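Local coordinates for putative efflux transporter (Bacteroides eggerthii, PDB 4L8J), which probably acts as the periplasmic membrane-fusion (adaptor) component of an efflux pump, helping to link an inner-membrane transporter to an outer-membrane channel, at residues E203-I208 / T213-T218; I167-P172 / A184-E189; K23-M28 / D173-L178. All blocks are in the same frame, centred on the assembly; numbering follows the deposited sequence.

Overall arrangement
All three contacts belong to one closed antiparallel barrel of six strands, with the short helix 176-180 lying against it. The centre of contact 2 is about 7 Å from that of contact 3, and contact 1 lies about 10 Å from each. Along the chain, contacts 2 and 3 interleave: 23-28 comes first, 145 residues ahead of its partner, then 167-172, 173-178 and 184-189, and the hairpin of contact 1 follows. Strand 166-171 runs between strands 20-29 and 215-221, so contact 2 borders both others directly. A strand from early in the chain thus completes a barrel built mostly from later residues, as in the beta-barrel domain of HlyD-type adaptors.

Contact 1: E203-I208 / T213-T218; sequences EEYLDI and TGIPVT
E203-L206 and I215-T218 pair as the two arms of an antiparallel beta hairpin, strands 198-205 and 215-221, on the wall of the six-stranded barrel. The short strand segments 203-205 and 215-218 run antiparallel, at 178°, but the ladder is not regular. E203 and E204 both face T218, a classic beta bulge: E203 N gives T218 O a bond of 2.9 Å, and E204 N adds a longer one of 3.3 Å to T218 O. Both donors come from the same face of the carbonyl plane and are tilted out of it. In return, T218 N reaches E204 O at 2.8 Å, almost straight at 174°. Y205 and V217 form the following non-hydrogen-bonded pair, then L206 N meets P216 O at 2.9 Å. P216 has no N-H to answer with; a water lies 2.9 Å from L206 O instead, accepts from I208 N, and bonds weakly to G214 O.

Side chains fill in on both faces. A chi1 of 63° sets Y205 CG between the backbone N and the carbonyl carbon; CD1 comes within 3.6 Å of I215 CG2 while the hydroxyl end leads away. V217 CG2 packs on the CB of Y205, and V217 goes on to touch F169 and V171 of the next strand. The extended chain of E203 runs alongside T218, with OE1 3.4 Å from T218 CG2, and the carboxylate forms a salt bridge with R166. Near the turn, L206 CB lies against P216 CD.

Chemically, the doubly gripped T218 O takes up the extra residue of the bulge, and, since P216 has no N-H to offer, a water probably serves L206 O instead.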
# COMPACT_ATOMS: atom_id res chain seq x y z
N GLU A 203 -27.52 5.45 22.86
CA GLU A 203 -28.47 4.88 23.78
C GLU A 203 -28.60 3.40 23.46
O GLU A 203 -28.52 2.56 24.36
CB GLU A 203 -29.84 5.58 23.77
CG GLU A 203 -30.76 4.92 24.79
CD GLU A 203 -32.16 5.48 24.99
OE1 GLU A 203 -32.90 5.59 23.99
OE2 GLU A 203 -32.53 5.72 26.16
N GLU A 204 -28.77 3.08 22.16
CA GLU A 204 -28.93 1.71 21.68
C GLU A 204 -29.05 1.68 20.15
O GLU A 204 -29.31 2.70 19.54
CB GLU A 204 -30.19 1.06 22.28
CG GLU A 204 -31.46 1.79 21.84
CD GLU A 204 -32.72 1.46 22.61
OE1 GLU A 204 -32.64 1.31 23.85
OE2 GLU A 204 -33.79 1.41 21.97
N TYR A 205 -28.86 0.50 19.56
CA TYR A 205 -29.10 0.30 18.13
C TYR A 205 -29.58 -1.11 17.93
O TYR A 205 -29.13 -2.01 18.67
CB TYR A 205 -27.93 0.68 17.21
CG TYR A 205 -26.63 -0.10 17.36
CD1 TYR A 205 -26.44 -1.30 16.68
CD2 TYR A 205 -25.54 0.45 18.03
CE1 TYR A 205 -25.23 -1.99 16.76
CE2 TYR A 205 -24.31 -0.21 18.07
CZ TYR A 205 -24.16 -1.44 17.46
OH TYR A 205 -22.95 -2.09 17.53
N LEU A 206 -30.51 -1.32 16.98
CA LEU A 206 -31.03 -2.65 16.69
C LEU A 206 -30.08 -3.33 15.69
O LEU A 206 -29.98 -2.89 14.54
CB LEU A 206 -32.47 -2.57 16.15
CG LEU A 206 -33.19 -3.92 15.93
CD1 LEU A 206 -33.38 -4.70 17.26
CD2 LEU A 206 -34.53 -3.71 15.23
N ASP A 207 -29.39 -4.40 16.14
CA ASP A 207 -28.44 -5.11 15.29
C ASP A 207 -28.93 -6.51 14.88
O ASP A 207 -28.70 -7.49 15.58
CB ASP A 207 -27.05 -5.18 15.97
CG ASP A 207 -25.92 -5.95 15.29
OD1 ASP A 207 -26.13 -6.47 14.16
OD2 ASP A 207 -24.82 -6.05 15.89
N ILE A 208 -29.56 -6.57 13.71
CA ILE A 208 -29.97 -7.75 12.94
C ILE A 208 -29.55 -7.45 11.49
O ILE A 208 -30.40 -7.21 10.63
CB ILE A 208 -31.47 -8.19 13.03
CG1 ILE A 208 -32.14 -7.87 14.39
CG2 ILE A 208 -31.62 -9.66 12.64
CD1 ILE A 208 -33.68 -7.53 14.30
N THR A 213 -32.15 -4.28 6.34
CA THR A 213 -33.10 -3.17 6.40
C THR A 213 -32.50 -1.90 7.09
O THR A 213 -33.25 -0.99 7.43
CB THR A 213 -34.40 -3.63 7.11
OG1 THR A 213 -34.05 -4.36 8.30
CG2 THR A 213 -35.28 -4.51 6.21
N GLY A 214 -31.18 -1.84 7.23
CA GLY A 214 -30.53 -0.72 7.90
C GLY A 214 -30.47 -0.92 9.40
O GLY A 214 -31.12 -1.82 9.95
N ILE A 215 -29.66 -0.12 10.08
CA ILE A 215 -29.48 -0.23 11.54
C ILE A 215 -30.13 0.98 12.21
O ILE A 215 -29.55 2.05 12.19
CB ILE A 215 -27.98 -0.36 11.93
CG1 ILE A 215 -27.29 -1.50 11.16
CG2 ILE A 215 -27.79 -0.54 13.48
CD1 ILE A 215 -25.81 -1.26 10.97
N PRO A 216 -31.33 0.82 12.82
CA PRO A 216 -31.93 1.94 13.57
C PRO A 216 -31.09 2.20 14.83
O PRO A 216 -30.75 1.26 15.59
CB PRO A 216 -33.36 1.48 13.90
CG PRO A 216 -33.53 0.10 13.27
CD PRO A 216 -32.15 -0.41 12.90
N VAL A 217 -30.69 3.45 15.01
CA VAL A 217 -29.84 3.90 16.11
C VAL A 217 -30.58 4.97 16.89
O VAL A 217 -31.16 5.87 16.30
CB VAL A 217 -28.47 4.46 15.60
CG1 VAL A 217 -27.56 4.84 16.78
CG2 VAL A 217 -27.73 3.48 14.67
N THR A 218 -30.46 4.94 18.22
CA THR A 218 -30.96 6.00 19.09
C THR A 218 -29.78 6.58 19.84
O THR A 218 -28.98 5.84 20.40
CB THR A 218 -32.09 5.53 20.02
OG1 THR A 218 -33.12 4.98 19.21
CG2 THR A 218 -32.70 6.68 20.80
O HOH W 1 -30.14 -4.28 11.97

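Contact 2: I167-P172 / A184-E189; sequences IKFTVP and ATFKVE
The rings of F169 and F186 meet inside the barrel, crossing obliquely. F186 comes to the edge of the F169 ring, with CE2 close to that ring's plane and 4.0 Å from F169 CZ; CD2 of F186 is 4.1 Å from the same CZ. This is a touch at one corner, with no stacking overlap. Elsewhere on its rim, F169 CD2 packs against the CB of F25, while F186 also touches L243. F169 CB already points to the facing strand; with chi1 at 60°, CG lies between the backbone N and the carbonyl carbon, and the ring extends from there until CZ meets F186.

Two residues before F169 and two after F186, I167 and V188 meet tip to tip: CD1 of I167 ends 3.8 Å from CG1 and 3.9 Å from CG2 of V188, seated between the two methyls. No hydrogen bond joins the segments, and all four contributing residues are buried.

Such side-chain-only contact is what the strand order predicts. Strands 166-171 and 185-190 lie three places apart round the barrel and face each other across its hydrophobic interior; 215-221 and 198-205 separate them one way round, 20-29 and 238-246 the other.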
# COMPACT_ATOMS: atom_id res chain seq x y z
N ILE A 167 -32.61 11.16 19.61
CA ILE A 167 -32.49 11.34 18.17
C ILE A 167 -32.40 9.96 17.56
O ILE A 167 -31.56 9.15 17.99
CB ILE A 167 -31.26 12.22 17.82
CG1 ILE A 167 -31.51 13.69 18.24
CG2 ILE A 167 -30.87 12.10 16.32
CD1 ILE A 167 -30.34 14.44 18.50
N LYS A 168 -33.24 9.70 16.55
CA LYS A 168 -33.24 8.44 15.83
C LYS A 168 -32.73 8.66 14.41
O LYS A 168 -32.98 9.69 13.80
CB LYS A 168 -34.65 7.79 15.85
CG LYS A 168 -34.86 6.54 14.95
CD LYS A 168 -34.05 5.27 15.33
N PHE A 169 -31.96 7.71 13.91
CA PHE A 169 -31.46 7.68 12.54
C PHE A 169 -31.20 6.25 12.18
O PHE A 169 -31.18 5.40 13.07
CB PHE A 169 -30.23 8.57 12.33
CG PHE A 169 -29.03 8.21 13.16
CD1 PHE A 169 -28.99 8.49 14.53
CD2 PHE A 169 -27.92 7.60 12.58
CE1 PHE A 169 -27.88 8.17 15.30
CE2 PHE A 169 -26.79 7.30 13.35
CZ PHE A 169 -26.79 7.56 14.71
N THR A 170 -31.05 5.97 10.89
CA THR A 170 -30.77 4.62 10.44
C THR A 170 -29.46 4.62 9.70
O THR A 170 -29.19 5.42 8.83
CB THR A 170 -31.93 4.02 9.59
OG1 THR A 170 -33.11 4.05 10.36
CG2 THR A 170 -31.68 2.60 9.19
N VAL A 171 -28.65 3.67 10.04
CA VAL A 171 -27.36 3.54 9.43
C VAL A 171 -27.40 2.39 8.40
O VAL A 171 -27.83 1.28 8.74
CB VAL A 171 -26.32 3.31 10.56
CG1 VAL A 171 -24.96 2.84 10.01
CG2 VAL A 171 -26.14 4.60 11.36
N PRO A 172 -26.88 2.60 7.17
CA PRO A 172 -26.75 1.47 6.24
C PRO A 172 -26.03 0.27 6.89
O PRO A 172 -25.06 0.44 7.63
CB PRO A 172 -25.91 2.07 5.10
CG PRO A 172 -26.21 3.52 5.12
CD PRO A 172 -26.30 3.83 6.60
N ALA A 184 -16.25 5.02 19.22
CA ALA A 184 -16.94 5.75 18.14
C ALA A 184 -17.69 6.94 18.78
O ALA A 184 -18.23 6.79 19.89
CB ALA A 184 -17.92 4.82 17.42
N THR A 185 -17.64 8.13 18.18
CA THR A 185 -18.32 9.31 18.76
C THR A 185 -19.47 9.78 17.85
O THR A 185 -19.48 9.49 16.66
CB THR A 185 -17.32 10.46 19.02
OG1 THR A 185 -16.80 10.93 17.78
CG2 THR A 185 -16.18 10.07 19.98
N PHE A 186 -20.43 10.50 18.43
CA PHE A 186 -21.59 11.08 17.74
C PHE A 186 -21.68 12.53 18.07
O PHE A 186 -21.69 12.88 19.26
CB PHE A 186 -22.92 10.38 18.13
CG PHE A 186 -22.93 8.87 18.02
CD1 PHE A 186 -22.44 8.08 19.05
CD2 PHE A 186 -23.42 8.25 16.88
CE1 PHE A 186 -22.45 6.68 18.94
CE2 PHE A 186 -23.45 6.85 16.78
CZ PHE A 186 -22.96 6.08 17.81
N LYS A 187 -21.72 13.38 17.04
CA LYS A 187 -21.85 14.83 17.19
C LYS A 187 -23.07 15.27 16.39
O LYS A 187 -23.19 14.91 15.22
CB LYS A 187 -20.57 15.58 16.75
CG LYS A 187 -19.28 15.14 17.45
CD LYS A 187 -19.04 15.83 18.79
CE LYS A 187 -17.80 15.32 19.48
NZ LYS A 187 -18.07 14.08 20.26
N VAL A 188 -23.98 16.00 17.04
CA VAL A 188 -25.23 16.47 16.43
C VAL A 188 -25.21 17.95 16.13
O VAL A 188 -24.89 18.78 16.97
CB VAL A 188 -26.45 16.13 17.34
CG1 VAL A 188 -27.77 16.69 16.76
CG2 VAL A 188 -26.55 14.64 17.56
N GLU A 189 -25.67 18.27 14.93
CA GLU A 189 -25.90 19.63 14.50
C GLU A 189 -27.37 19.73 14.05
O GLU A 189 -27.75 19.04 13.11
CB GLU A 189 -24.91 20.02 13.39
CG GLU A 189 -24.96 21.52 13.09
CD GLU A 189 -24.17 21.99 11.88
OE1 GLU A 189 -23.80 21.14 11.03
OE2 GLU A 189 -23.94 23.21 11.78

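Contact 3: K23-M28 / D173-L178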
# COMPACT_ATOMS: atom_id res chain seq x y z
N LYS A 23 -18.67 9.79 8.96
CA LYS A 23 -19.91 9.62 8.21
C LYS A 23 -20.95 10.54 8.75
O LYS A 23 -21.05 10.70 9.96
CB LYS A 23 -20.44 8.15 8.26
CG LYS A 23 -19.50 7.10 7.67
CD LYS A 23 -19.45 7.15 6.12
CE LYS A 23 -18.40 6.18 5.62
NZ LYS A 23 -18.20 6.29 4.16
N ASP A 24 -21.76 11.09 7.85
CA ASP A 24 -22.86 11.97 8.20
C ASP A 24 -24.17 11.28 7.90
O ASP A 24 -24.32 10.66 6.85
CB ASP A 24 -22.76 13.31 7.47
CG ASP A 24 -21.59 14.16 7.92
OD1 ASP A 24 -21.50 14.45 9.13
OD2 ASP A 24 -20.79 14.54 7.08
N PHE A 25 -25.09 11.36 8.85
CA PHE A 25 -26.44 10.79 8.74
C PHE A 25 -27.44 11.83 9.10
O PHE A 25 -27.17 12.68 9.94
CB PHE A 25 -26.62 9.56 9.66
CG PHE A 25 -25.54 8.51 9.48
CD1 PHE A 25 -25.56 7.66 8.37
CD2 PHE A 25 -24.51 8.38 10.40
CE1 PHE A 25 -24.55 6.73 8.18
CE2 PHE A 25 -23.51 7.42 10.22
CZ PHE A 25 -23.55 6.59 9.12
N SER A 26 -28.61 11.77 8.45
CA SER A 26 -29.77 12.58 8.74
C SER A 26 -30.61 11.81 9.75
O SER A 26 -30.83 10.61 9.60
CB SER A 26 -30.58 12.88 7.47
OG SER A 26 -29.79 13.65 6.59
N GLY A 27 -31.06 12.52 10.76
CA GLY A 27 -31.86 11.99 11.83
C GLY A 27 -32.97 12.92 12.24
O GLY A 27 -33.11 14.02 11.70
N MSE A 28 -33.74 12.46 13.20
CA MSE A 28 -34.89 13.20 13.65
C MSE A 28 -35.06 13.05 15.13
O MSE A 28 -34.80 11.98 15.68
CB MSE A 28 -36.13 12.65 12.90
CG MSE A 28 -37.40 13.42 13.13
SE MSE A 28 -38.83 12.70 12.05
CE MSE A 28 -38.37 13.52 10.33
N ASP A 173 -26.53 -0.94 6.62
CA ASP A 173 -26.00 -2.19 7.16
C ASP A 173 -24.49 -2.36 6.96
O ASP A 173 -23.84 -2.95 7.82
CB ASP A 173 -26.72 -3.40 6.54
CG ASP A 173 -28.16 -3.46 6.93
OD1 ASP A 173 -28.45 -3.88 8.06
OD2 ASP A 173 -29.02 -3.07 6.11
N ASP A 174 -23.95 -1.89 5.83
CA ASP A 174 -22.52 -2.02 5.55
C ASP A 174 -21.64 -1.19 6.50
O ASP A 174 -20.43 -1.41 6.53
CB ASP A 174 -22.21 -1.63 4.09
CG ASP A 174 -22.53 -2.72 3.06
OD1 ASP A 174 -23.04 -3.80 3.47
OD2 ASP A 174 -22.28 -2.49 1.86
N TYR A 175 -22.23 -0.24 7.26
CA TYR A 175 -21.50 0.60 8.19
C TYR A 175 -21.59 0.07 9.64
O TYR A 175 -21.25 0.80 10.55
CB TYR A 175 -21.98 2.07 8.13
CG TYR A 175 -21.71 2.81 6.83
CD1 TYR A 175 -20.69 2.40 5.97
CD2 TYR A 175 -22.44 3.94 6.48
CE1 TYR A 175 -20.46 3.06 4.75
CE2 TYR A 175 -22.19 4.62 5.28
CZ TYR A 175 -21.20 4.18 4.43
OH TYR A 175 -20.94 4.84 3.24
N LEU A 176 -22.03 -1.19 9.84
CA LEU A 176 -22.07 -1.79 11.16
C LEU A 176 -20.69 -1.75 11.85
O LEU A 176 -20.63 -1.49 13.05
CB LEU A 176 -22.56 -3.24 11.08
CG LEU A 176 -22.68 -4.00 12.43
CD1 LEU A 176 -23.61 -3.26 13.42
CD2 LEU A 176 -23.13 -5.43 12.21
N TYR A 177 -19.58 -1.97 11.09
CA TYR A 177 -18.21 -1.95 11.64
C TYR A 177 -17.87 -0.57 12.23
O TYR A 177 -17.13 -0.49 13.21
CB TYR A 177 -17.18 -2.37 10.58
CG TYR A 177 -16.92 -1.36 9.48
CD1 TYR A 177 -17.80 -1.22 8.41
CD2 TYR A 177 -15.75 -0.61 9.46
CE1 TYR A 177 -17.56 -0.30 7.39
CE2 TYR A 177 -15.49 0.30 8.43
CZ TYR A 177 -16.41 0.46 7.41
OH TYR A 177 -16.17 1.35 6.38
N LEU A 178 -18.45 0.51 11.66
CA LEU A 178 -18.20 1.85 12.18
C LEU A 178 -18.93 2.04 13.50
O LEU A 178 -18.36 2.67 14.38
CB LEU A 178 -18.56 2.96 11.17
CG LEU A 178 -17.75 2.92 9.85
CD1 LEU A 178 -18.34 3.84 8.79
CD2 LEU A 178 -16.27 3.19 10.08
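K23 lays its side chain across one face of the Y175 ring, the two side chains crossing at about a right angle, where the short helix 176-180 meets strand 20-29 of the beta barrel. CE is the centre of this CH-pi contact, 4.1 Å from the ring centroid and 28° off the ring normal. The extended end of the chain carries NZ on to the phenolic end, where it donates a hydrogen bond to OH of Y175 at 3.2 Å, so one lysine serves both the pi face and the hydroxyl. The chain gets there by bending at chi2 (-74°) and running straight afterwards.

F25, two residues on, takes a different side of the tyrosine. Its CE1 and CZ each lie 3.9 Å from Y175 CD2; the rings meet edge to edge, each touching atom near the other ring's plane. Y175 is therefore held over a face by K23 and at an edge by F25. Replacing Y175 by an alanine would probably leave the ammonium group of K23 without its hydroxyl mate and its CD and CE without the ring face they lie on, and open a gap beside the edge of F25.

Y175 occupies the N-cap position, right before helix 176-180, and the contact is made by its ring and by L178 one turn on. L178 crosses K23 at about a right angle and also packs on L243, while its carbonyl O accepts from S245 OG, tying the helix to strand 238-246 as well. L178 CD1 rests 3.6 Å from CG of K23, near the base of the lysine side chain.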